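Interferon gamma receptor 1 (PDB 4EQ3) probably binds the cytokine interferon gamma through its extracellular part, the two-domain region modelled here, as the ligand-binding chain of a cell-surface receptor. Local coordinates at residues K22-V27 with P130-V135; E71-I76 with D99-Q104; G107-P112 with D199-A204. All coordinates share one frame; numbering follows the deposited sequence.

All three contacts lie around the junction of the two beta-sandwich domains, with centres 12 to 15 Å apart. Contact 1 joins the turn between strands 17-22 and 25-31 of the first domain to a loop of the second. Contact 2 closes before contact 3 opens and is nested inside the loop that contact 1 closes; it ties the first-domain loop 71-76 to the start of the short helix 103-106. Contact 3 crosses contact 1 along the chain and seats the connector after that helix against strand 201-213. Phe24 touches Leu103 and Ile109, and Ile76 touches Ile201, so the contacts touch one another through apolar side chains and together join the two domains where the connector passes.

Contact 1: residues K22-V27 with P130-V135; sequences KNFRTV and PEFPSV
Phe24 drives the edge of its ring into one face of Phe132, a T-shaped pair with centroids 5.4 Å apart and planes at 81°. The touching edge is CD2 and CE2: CD2 comes to 3.9 Å from CD1 of Phe132, while CE2 stands above the Phe132 plane, offset toward the rim. With CG anti to its own carbonyl carbon (chi1 -62°), Phe24 carries its ring to where this edge meets Phe132. At the rim of Phe132, near the ring plane, the end of the Asn23 side chain comes up to CE1. Asn23 and Phe24 are the two central residues of a type I' turn from Lys22 to Arg25, the hairpin connection between strands 17-22 and 25-31 of the first fibronectin type III-like domain, and this turn pushes into a loop of the second domain. Pro133 packs CD against CB of Phe24 at 3.9 Å. Glu131, bent at its second torsion, slants across the Asn23 amide, the carboxylate plane 48° from the amide plane. A water donates to both Asn23 O, at 2.7 Å, and Glu131 O, bridging the two backbones. Beyond the pair, Phe24 makes another edge-to-face contact with Phe196, and His129 stacks on Phe132.

Contact 2: residues E71-I76 with D99-Q104; sequences EEINEI and DEFVLQ
The backbones of 73-76 and 101-104 run 45° apart and close to 4.9 Å between the CA atoms of Ile76 and Leu103, where Gln104 N donates to Ile76 O at 2.9 Å, with 147° at the hydrogen. One residue back on each side, a water accepts from Leu103 N and donates to Glu75 O, so two amides at the start of helix 103-106 are tied to the loop, one directly and one through water. Ile76 and Leu103 meet at an oblique angle: with Leu103 CG opposite its backbone N (chi1 -174°), the CD2 branch is carried to 3.5 Å from CG1 of Ile76, and Ile76 CD1 touches the same methyl. Further back along both segments, CD1 of Ile73 reaches CE2 of Phe101 at 3.8 Å, the two side chains crossing at nearly a right angle. Gln104 sets its CB against Ile76 O, but its amide turns elsewhere, where NE2 is hydrogen-bonded to Leu200 O. Phe82 of strand 81-88 touches both Ile73 and Phe101, which places this apolar seam at the end of the first beta-sandwich, where the chain leaves its last strand for the short interdomain helix of a two-domain, fibronectin type III-like cytokine receptor.

Contact 3: residues G107-P112 with D199-A204; sequences GKIGPP and DLIVGA
This is mainly a backbone contact, in which the connector between the two domains lies against the start of the last strand of the second one. Its central bond runs from Ala204 N to Ile109 O, 2.9 Å long and fairly straight, with 156° at the hydrogen. Waters extend the pairing on both sides of it. One accepts from Ile109 N and donates to Val202 O; the other donates to Gly110 O and to Ala204 O, the latter at 2.6 Å. The two chains therefore meet directly at one peptide and through solvent at the next ones; their end-to-end directions differ by 52°, and only this one direct backbone hydrogen bond joins the two segments.

Gly203 lets the two chains come this near: its CA, with no side chain on it, sits 3.0 Å from Ile109 O. The flank of Ile109 fills in over the glycine, CB at 3.7 Å from Gly203 CA and the CG2 branch a little farther off. The other branch, CG1, lies beside the backbone N (chi1 -62°) and meets the CG2 methyl of Ile201 at 3.7 Å, the two side chains crossing almost perpendicularly. At the far end the Pro111 ring carbon CD touches the Ala204 methyl, and Pro111 CA points its hydrogen at Ala204 O, 3.5 Å away.

Around the contact, Phe196 of strand 186-196 receives both isoleucines, and His129 NE2 bonds to Gly110 O. Lys108 pairs by backbone with Ser21 and Asn23 of the first domain, so the connector is held between that domain's hairpin and strand 201-213 as it passes from helix 103-106 to strand 113-119.

Contact 1: residues K22-V27 with P130-V135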
loop_
_atom_site.group_PDB
_atom_site.type_symbol
_atom_site.label_atom_id
_atom_site.label_comp_id
_atom_site.label_asym_id
_atom_site.label_seq_id
_atom_site.Cartn_x
_atom_site.Cartn_y
_atom_site.Cartn_z
ATOM N N LYS A 22 2.825 0.467 2.471
ATOM C CA LYS A 22 1.689 -0.397 2.198
ATOM C C LYS A 22 0.405 0.354 1.945
ATOM O O LYS A 22 0.040 1.164 2.752
ATOM C CB LYS A 22 1.506 -1.405 3.328
ATOM C CG LYS A 22 0.406 -2.430 3.192
ATOM C CD LYS A 22 0.940 -3.762 3.346
ATOM C CE LYS A 22 0.375 -4.529 4.526
ATOM N NZ LYS A 22 1.350 -5.455 5.133
ATOM N N ASN A 23 -0.256 0.053 0.827
ATOM C CA ASN A 23 -1.512 0.705 0.480
ATOM C C ASN A 23 -1.330 2.208 0.371
ATOM O O ASN A 23 -2.240 2.980 0.673
ATOM C CB ASN A 23 -2.586 0.374 1.505
ATOM C CG ASN A 23 -2.999 -1.078 1.462
ATOM O OD1 ASN A 23 -3.518 -1.622 2.446
ATOM N ND2 ASN A 23 -2.771 -1.720 0.327
ATOM N N PHE A 24 -0.138 2.611 -0.064
ATOM C CA PHE A 24 0.168 4.014 -0.322
ATOM C C PHE A 24 0.363 4.830 0.944
ATOM O O PHE A 24 0.484 6.050 0.887
ATOM C CB PHE A 24 -0.892 4.633 -1.232
ATOM C CG PHE A 24 -0.962 3.981 -2.581
ATOM C CD1 PHE A 24 -0.018 4.278 -3.554
ATOM C CD2 PHE A 24 -1.950 3.055 -2.871
ATOM C CE1 PHE A 24 -0.075 3.672 -4.805
ATOM C CE2 PHE A 24 -2.009 2.443 -4.112
ATOM C CZ PHE A 24 -1.075 2.753 -5.081
ATOM N N ARG A 25 0.385 4.147 2.085
ATOM C CA ARG A 25 0.861 4.756 3.319
ATOM C C ARG A 25 2.336 4.401 3.462
ATOM O O ARG A 25 2.695 3.235 3.638
ATOM C CB ARG A 25 0.061 4.262 4.532
ATOM C CG ARG A 25 0.427 4.940 5.854
ATOM C CD ARG A 25 -0.059 6.404 5.946
ATOM N NE ARG A 25 -1.509 6.527 6.106
ATOM C CZ ARG A 25 -2.133 7.636 6.509
ATOM N NH1 ARG A 25 -3.454 7.656 6.626
ATOM N NH2 ARG A 25 -1.441 8.729 6.803
ATOM N N THR A 26 3.195 5.405 3.367
ATOM C CA THR A 26 4.621 5.164 3.473
ATOM C C THR A 26 5.186 5.776 4.736
ATOM O O THR A 26 5.033 6.976 4.983
ATOM C CB THR A 26 5.380 5.729 2.262
ATOM O OG1 THR A 26 4.824 5.185 1.066
ATOM C CG2 THR A 26 6.849 5.370 2.347
ATOM N N VAL A 27 5.867 4.955 5.521
ATOM C CA VAL A 27 6.442 5.434 6.766
ATOM C C VAL A 27 7.892 5.010 6.927
ATOM O O VAL A 27 8.268 3.873 6.622
ATOM C CB VAL A 27 5.616 4.989 7.995
ATOM C CG1 VAL A 27 6.049 5.774 9.217
ATOM C CG2 VAL A 27 4.141 5.202 7.743
ATOM N N PRO A 130 -10.384 0.041 1.299
ATOM C CA PRO A 130 -10.775 1.226 2.079
ATOM C C PRO A 130 -9.572 2.095 2.449
ATOM O O PRO A 130 -9.708 3.303 2.647
ATOM C CB PRO A 130 -11.410 0.626 3.345
ATOM C CG PRO A 130 -10.884 -0.762 3.419
ATOM C CD PRO A 130 -10.729 -1.210 1.992
ATOM N N GLU A 131 -8.392 1.518 2.550
ATOM C CA GLU A 131 -7.188 2.242 2.897
ATOM C C GLU A 131 -6.668 3.188 1.841
ATOM O O GLU A 131 -5.965 4.071 2.126
ATOM C CB GLU A 131 -6.086 1.292 3.229
ATOM C CG GLU A 131 -6.497 0.222 4.122
ATOM C CD GLU A 131 -6.756 -1.105 3.408
ATOM O OE1 GLU A 131 -6.409 -2.092 4.053
ATOM O OE2 GLU A 131 -7.298 -1.166 2.268
ATOM N N PHE A 132 -7.031 2.972 0.608
ATOM C CA PHE A 132 -6.486 3.829 -0.446
ATOM C C PHE A 132 -6.898 5.276 -0.208
ATOM O O PHE A 132 -8.043 5.556 0.141
ATOM C CB PHE A 132 -6.918 3.371 -1.843
ATOM C CG PHE A 132 -6.254 2.099 -2.304
ATOM C CD1 PHE A 132 -5.252 1.512 -1.554
ATOM C CD2 PHE A 132 -6.644 1.494 -3.488
ATOM C CE1 PHE A 132 -4.649 0.341 -1.970
ATOM C CE2 PHE A 132 -6.054 0.324 -3.914
ATOM C CZ PHE A 132 -5.051 -0.257 -3.160
ATOM N N PRO A 133 -5.961 6.206 -0.389
ATOM C CA PRO A 133 -6.298 7.607 -0.116
ATOM C C PRO A 133 -7.255 8.187 -1.160
ATOM O O PRO A 133 -7.257 7.756 -2.315
ATOM C CB PRO A 133 -4.938 8.310 -0.153
ATOM C CG PRO A 133 -4.075 7.422 -1.027
ATOM C CD PRO A 133 -4.550 6.019 -0.766
ATOM N N SER A 134 -8.080 9.135 -0.731
ATOM C CA SER A 134 -9.031 9.804 -1.603
ATOM C C SER A 134 -8.302 10.573 -2.699
ATOM O O SER A 134 -7.324 11.257 -2.434
ATOM C CB SER A 134 -9.901 10.765 -0.781
ATOM O OG SER A 134 -10.563 11.715 -1.609
ATOM N N VAL A 135 -8.786 10.463 -3.928
ATOM C CA VAL A 135 -8.181 11.188 -5.039
ATOM C C VAL A 135 -8.260 12.695 -4.813
ATOM O O VAL A 135 -7.385 13.448 -5.252
ATOM C CB VAL A 135 -8.845 10.815 -6.381
ATOM C CG1 VAL A 135 -9.897 11.851 -6.780
ATOM C CG2 VAL A 135 -7.788 10.674 -7.463
HETATM O O HOH W 1 -3.149 3.861 3.031
#

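Contact 2: residues E71-I76 with D99-Q104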
loop_
_atom_site.group_PDB
_atom_site.type_symbol
_atom_site.label_atom_id
_atom_site.label_comp_id
_atom_site.label_asym_id
_atom_site.label_seq_id
_atom_site.Cartn_x
_atom_site.Cartn_y
_atom_site.Cartn_z
ATOM N N GLU A 71 3.092 12.149 2.187
ATOM C CA GLU A 71 2.800 13.406 1.511
ATOM C C GLU A 71 3.986 13.913 0.706
ATOM O O GLU A 71 3.867 14.901 -0.011
ATOM C CB GLU A 71 2.361 14.471 2.513
ATOM C CG GLU A 71 1.092 14.115 3.281
ATOM C CD GLU A 71 -0.142 14.032 2.388
ATOM O OE1 GLU A 71 -0.560 15.080 1.842
ATOM O OE2 GLU A 71 -0.703 12.921 2.243
ATOM N N GLU A 72 5.124 13.235 0.822
ATOM C CA GLU A 72 6.346 13.640 0.131
ATOM C C GLU A 72 6.553 12.826 -1.135
ATOM O O GLU A 72 7.427 13.126 -1.947
ATOM C CB GLU A 72 7.557 13.439 1.042
ATOM C CG GLU A 72 7.473 14.184 2.364
ATOM C CD GLU A 72 7.682 15.676 2.189
ATOM O OE1 GLU A 72 8.387 16.071 1.226
ATOM O OE2 GLU A 72 7.138 16.446 3.009
ATOM N N ILE A 73 5.757 11.780 -1.293
ATOM C CA ILE A 73 5.939 10.856 -2.399
ATOM C C ILE A 73 4.806 10.994 -3.388
ATOM O O ILE A 73 3.657 10.683 -3.084
ATOM C CB ILE A 73 6.027 9.414 -1.888
ATOM C CG1 ILE A 73 7.267 9.268 -0.998
ATOM C CG2 ILE A 73 6.043 8.429 -3.054
ATOM C CD1 ILE A 73 7.348 7.961 -0.240
ATOM N N ASN A 74 5.119 11.494 -4.576
ATOM C CA ASN A 74 4.080 11.691 -5.575
ATOM C C ASN A 74 4.538 11.229 -6.949
ATOM O O ASN A 74 4.077 11.725 -7.981
ATOM C CB ASN A 74 3.633 13.147 -5.604
ATOM C CG ASN A 74 4.790 14.104 -5.537
ATOM O OD1 ASN A 74 5.627 14.143 -6.440
ATOM N ND2 ASN A 74 4.854 14.886 -4.460
ATOM N N GLU A 75 5.460 10.275 -6.935
ATOM C CA GLU A 75 5.936 9.616 -8.140
ATOM C C GLU A 75 5.962 8.139 -7.799
ATOM O O GLU A 75 6.463 7.760 -6.743
ATOM C CB GLU A 75 7.352 10.086 -8.482
ATOM C CG GLU A 75 7.460 11.564 -8.853
ATOM C CD GLU A 75 6.833 11.870 -10.202
ATOM O OE1 GLU A 75 6.602 10.921 -10.981
ATOM O OE2 GLU A 75 6.567 13.059 -10.480
ATOM N N ILE A 76 5.416 7.303 -8.671
ATOM C CA ILE A 76 5.403 5.869 -8.397
ATOM C C ILE A 76 6.593 5.146 -9.043
ATOM O O ILE A 76 7.034 4.108 -8.554
ATOM C CB ILE A 76 4.065 5.214 -8.837
ATOM C CG1 ILE A 76 3.781 3.947 -8.019
ATOM C CG2 ILE A 76 4.058 4.931 -10.337
ATOM C CD1 ILE A 76 2.310 3.482 -8.092
ATOM N N ASP A 99 18.132 3.016 1.950
ATOM C CA ASP A 99 18.190 2.388 0.637
ATOM C C ASP A 99 17.370 3.219 -0.340
ATOM O O ASP A 99 16.475 3.975 0.059
ATOM C CB ASP A 99 17.605 0.974 0.670
ATOM C CG ASP A 99 18.419 0.009 1.521
ATOM O OD1 ASP A 99 19.630 0.254 1.738
ATOM O OD2 ASP A 99 17.838 -1.008 1.964
ATOM N N GLU A 100 17.679 3.077 -1.625
ATOM C CA GLU A 100 16.866 3.669 -2.673
ATOM C C GLU A 100 15.429 3.183 -2.531
ATOM O O GLU A 100 15.188 2.009 -2.256
ATOM C CB GLU A 100 17.402 3.261 -4.045
ATOM C CG GLU A 100 16.523 3.673 -5.211
ATOM C CD GLU A 100 17.184 3.373 -6.555
ATOM O OE1 GLU A 100 18.263 2.747 -6.560
ATOM O OE2 GLU A 100 16.628 3.764 -7.596
ATOM N N PHE A 101 14.477 4.083 -2.734
ATOM C CA PHE A 101 13.075 3.709 -2.616
ATOM C C PHE A 101 12.312 4.045 -3.882
ATOM O O PHE A 101 12.337 5.183 -4.356
ATOM C CB PHE A 101 12.410 4.368 -1.401
ATOM C CG PHE A 101 10.918 4.121 -1.320
ATOM C CD1 PHE A 101 10.419 2.985 -0.691
ATOM C CD2 PHE A 101 10.022 5.016 -1.877
ATOM C CE1 PHE A 101 9.041 2.756 -0.616
ATOM C CE2 PHE A 101 8.648 4.797 -1.805
ATOM C CZ PHE A 101 8.157 3.666 -1.180
ATOM N N VAL A 102 11.636 3.033 -4.414
ATOM C CA VAL A 102 10.773 3.182 -5.569
ATOM C C VAL A 102 9.421 2.563 -5.254
ATOM O O VAL A 102 9.329 1.363 -5.008
ATOM C CB VAL A 102 11.369 2.471 -6.786
ATOM C CG1 VAL A 102 10.500 2.710 -7.989
ATOM C CG2 VAL A 102 12.792 2.960 -7.031
ATOM N N LEU A 103 8.376 3.383 -5.252
ATOM C CA LEU A 103 7.051 2.926 -4.836
ATOM C C LEU A 103 6.570 1.707 -5.616
ATOM O O LEU A 103 6.046 0.768 -5.032
ATOM C CB LEU A 103 6.026 4.060 -4.916
ATOM C CG LEU A 103 4.627 3.735 -4.371
ATOM C CD1 LEU A 103 4.681 3.395 -2.886
ATOM C CD2 LEU A 103 3.683 4.901 -4.621
ATOM N N GLN A 104 6.766 1.718 -6.931
ATOM C CA GLN A 104 6.350 0.609 -7.786
ATOM C C GLN A 104 7.047 -0.698 -7.421
ATOM O O GLN A 104 6.486 -1.785 -7.590
ATOM C CB GLN A 104 6.629 0.942 -9.264
ATOM C CG GLN A 104 6.366 -0.201 -10.239
ATOM C CD GLN A 104 7.573 -1.095 -10.438
ATOM O OE1 GLN A 104 8.695 -0.614 -10.597
ATOM N NE2 GLN A 104 7.351 -2.400 -10.435
HETATM O O HOH W 2 8.788 6.103 -5.891
#

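Contact 3: residues G107-P112 with D199-A204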
loop_
_atom_site.group_PDB
_atom_site.type_symbol
_atom_site.label_atom_id
_atom_site.label_comp_id
_atom_site.label_asym_id
_atom_site.label_seq_id
_atom_site.Cartn_x
_atom_site.Cartn_y
_atom_site.Cartn_z
ATOM N N GLY A 107 6.657 -0.633 -2.748
ATOM C CA GLY A 107 5.364 -0.450 -2.118
ATOM C C GLY A 107 4.521 -1.713 -2.170
ATOM O O GLY A 107 4.392 -2.323 -3.225
ATOM N N LYS A 108 3.936 -2.110 -1.041
ATOM C CA LYS A 108 3.126 -3.320 -1.029
ATOM C C LYS A 108 1.664 -2.952 -1.141
ATOM O O LYS A 108 1.244 -1.905 -0.651
ATOM C CB LYS A 108 3.348 -4.131 0.252
ATOM C CG LYS A 108 4.676 -4.874 0.332
ATOM C CD LYS A 108 4.628 -5.957 1.408
ATOM C CE LYS A 108 5.997 -6.160 2.051
ATOM N NZ LYS A 108 5.968 -7.206 3.124
ATOM N N ILE A 109 0.886 -3.817 -1.775
ATOM C CA ILE A 109 -0.560 -3.674 -1.778
ATOM C C ILE A 109 -1.180 -4.843 -1.006
ATOM O O ILE A 109 -1.083 -6.006 -1.421
ATOM C CB ILE A 109 -1.115 -3.598 -3.211
ATOM C CG1 ILE A 109 -0.561 -2.362 -3.927
ATOM C CG2 ILE A 109 -2.643 -3.568 -3.206
ATOM C CD1 ILE A 109 -0.996 -1.056 -3.311
ATOM N N GLY A 110 -1.784 -4.529 0.135
ATOM C CA GLY A 110 -2.403 -5.535 0.981
ATOM C C GLY A 110 -3.682 -6.129 0.409
ATOM O O GLY A 110 -4.190 -5.684 -0.619
ATOM N N PRO A 111 -4.231 -7.145 1.086
ATOM C CA PRO A 111 -5.441 -7.758 0.538
ATOM C C PRO A 111 -6.588 -6.751 0.463
ATOM O O PRO A 111 -6.699 -5.859 1.311
ATOM C CB PRO A 111 -5.755 -8.879 1.529
ATOM C CG PRO A 111 -5.011 -8.537 2.781
ATOM C CD PRO A 111 -3.794 -7.767 2.347
ATOM N N PRO A 112 -7.432 -6.873 -0.567
ATOM C CA PRO A 112 -8.598 -5.998 -0.653
ATOM C C PRO A 112 -9.709 -6.481 0.277
ATOM O O PRO A 112 -9.714 -7.639 0.689
ATOM C CB PRO A 112 -9.047 -6.170 -2.100
ATOM C CG PRO A 112 -8.606 -7.539 -2.462
ATOM C CD PRO A 112 -7.305 -7.749 -1.746
ATOM N N ASP A 199 0.480 -5.880 -14.377
ATOM C CA ASP A 199 1.291 -6.656 -13.440
ATOM C C ASP A 199 2.531 -5.953 -12.864
ATOM O O ASP A 199 3.357 -6.593 -12.215
ATOM C CB ASP A 199 1.667 -8.006 -14.058
ATOM C CG ASP A 199 0.480 -8.959 -14.141
ATOM O OD1 ASP A 199 0.546 -9.928 -14.932
ATOM O OD2 ASP A 199 -0.521 -8.741 -13.413
ATOM N N LEU A 200 2.653 -4.647 -13.081
ATOM C CA LEU A 200 3.753 -3.890 -12.492
ATOM C C LEU A 200 3.669 -3.849 -10.960
ATOM O O LEU A 200 4.689 -3.863 -10.268
ATOM C CB LEU A 200 3.806 -2.477 -13.066
ATOM C CG LEU A 200 4.092 -2.376 -14.571
ATOM C CD1 LEU A 200 4.325 -0.932 -14.971
ATOM C CD2 LEU A 200 5.278 -3.244 -14.988
ATOM N N ILE A 201 2.446 -3.793 -10.439
ATOM C CA ILE A 201 2.204 -3.847 -9.003
ATOM C C ILE A 201 1.088 -4.846 -8.763
ATOM O O ILE A 201 -0.000 -4.711 -9.318
ATOM C CB ILE A 201 1.771 -2.481 -8.448
ATOM C CG1 ILE A 201 2.788 -1.396 -8.846
ATOM C CG2 ILE A 201 1.586 -2.560 -6.927
ATOM C CD1 ILE A 201 2.478 -0.011 -8.326
ATOM N N VAL A 202 1.370 -5.858 -7.954
ATOM C CA VAL A 202 0.396 -6.899 -7.664
ATOM C C VAL A 202 0.298 -7.128 -6.160
ATOM O O VAL A 202 1.302 -7.390 -5.493
ATOM C CB VAL A 202 0.744 -8.218 -8.374
ATOM C CG1 VAL A 202 -0.416 -9.196 -8.260
ATOM C CG2 VAL A 202 1.089 -7.951 -9.844
ATOM N N GLY A 203 -0.920 -7.014 -5.638
ATOM C CA GLY A 203 -1.162 -7.128 -4.211
ATOM C C GLY A 203 -1.355 -8.545 -3.706
ATOM O O GLY A 203 -1.455 -9.489 -4.488
ATOM N N ALA A 204 -1.391 -8.691 -2.385
ATOM C CA ALA A 204 -1.643 -9.982 -1.746
ATOM C C ALA A 204 -3.103 -10.366 -1.953
ATOM O O ALA A 204 -3.948 -9.496 -2.148
ATOM C CB ALA A 204 -1.328 -9.909 -0.252
HETATM O O HOH W 3 2.146 -5.708 -3.288
HETATM O O HOH W 4 -4.407 -7.089 -3.145
#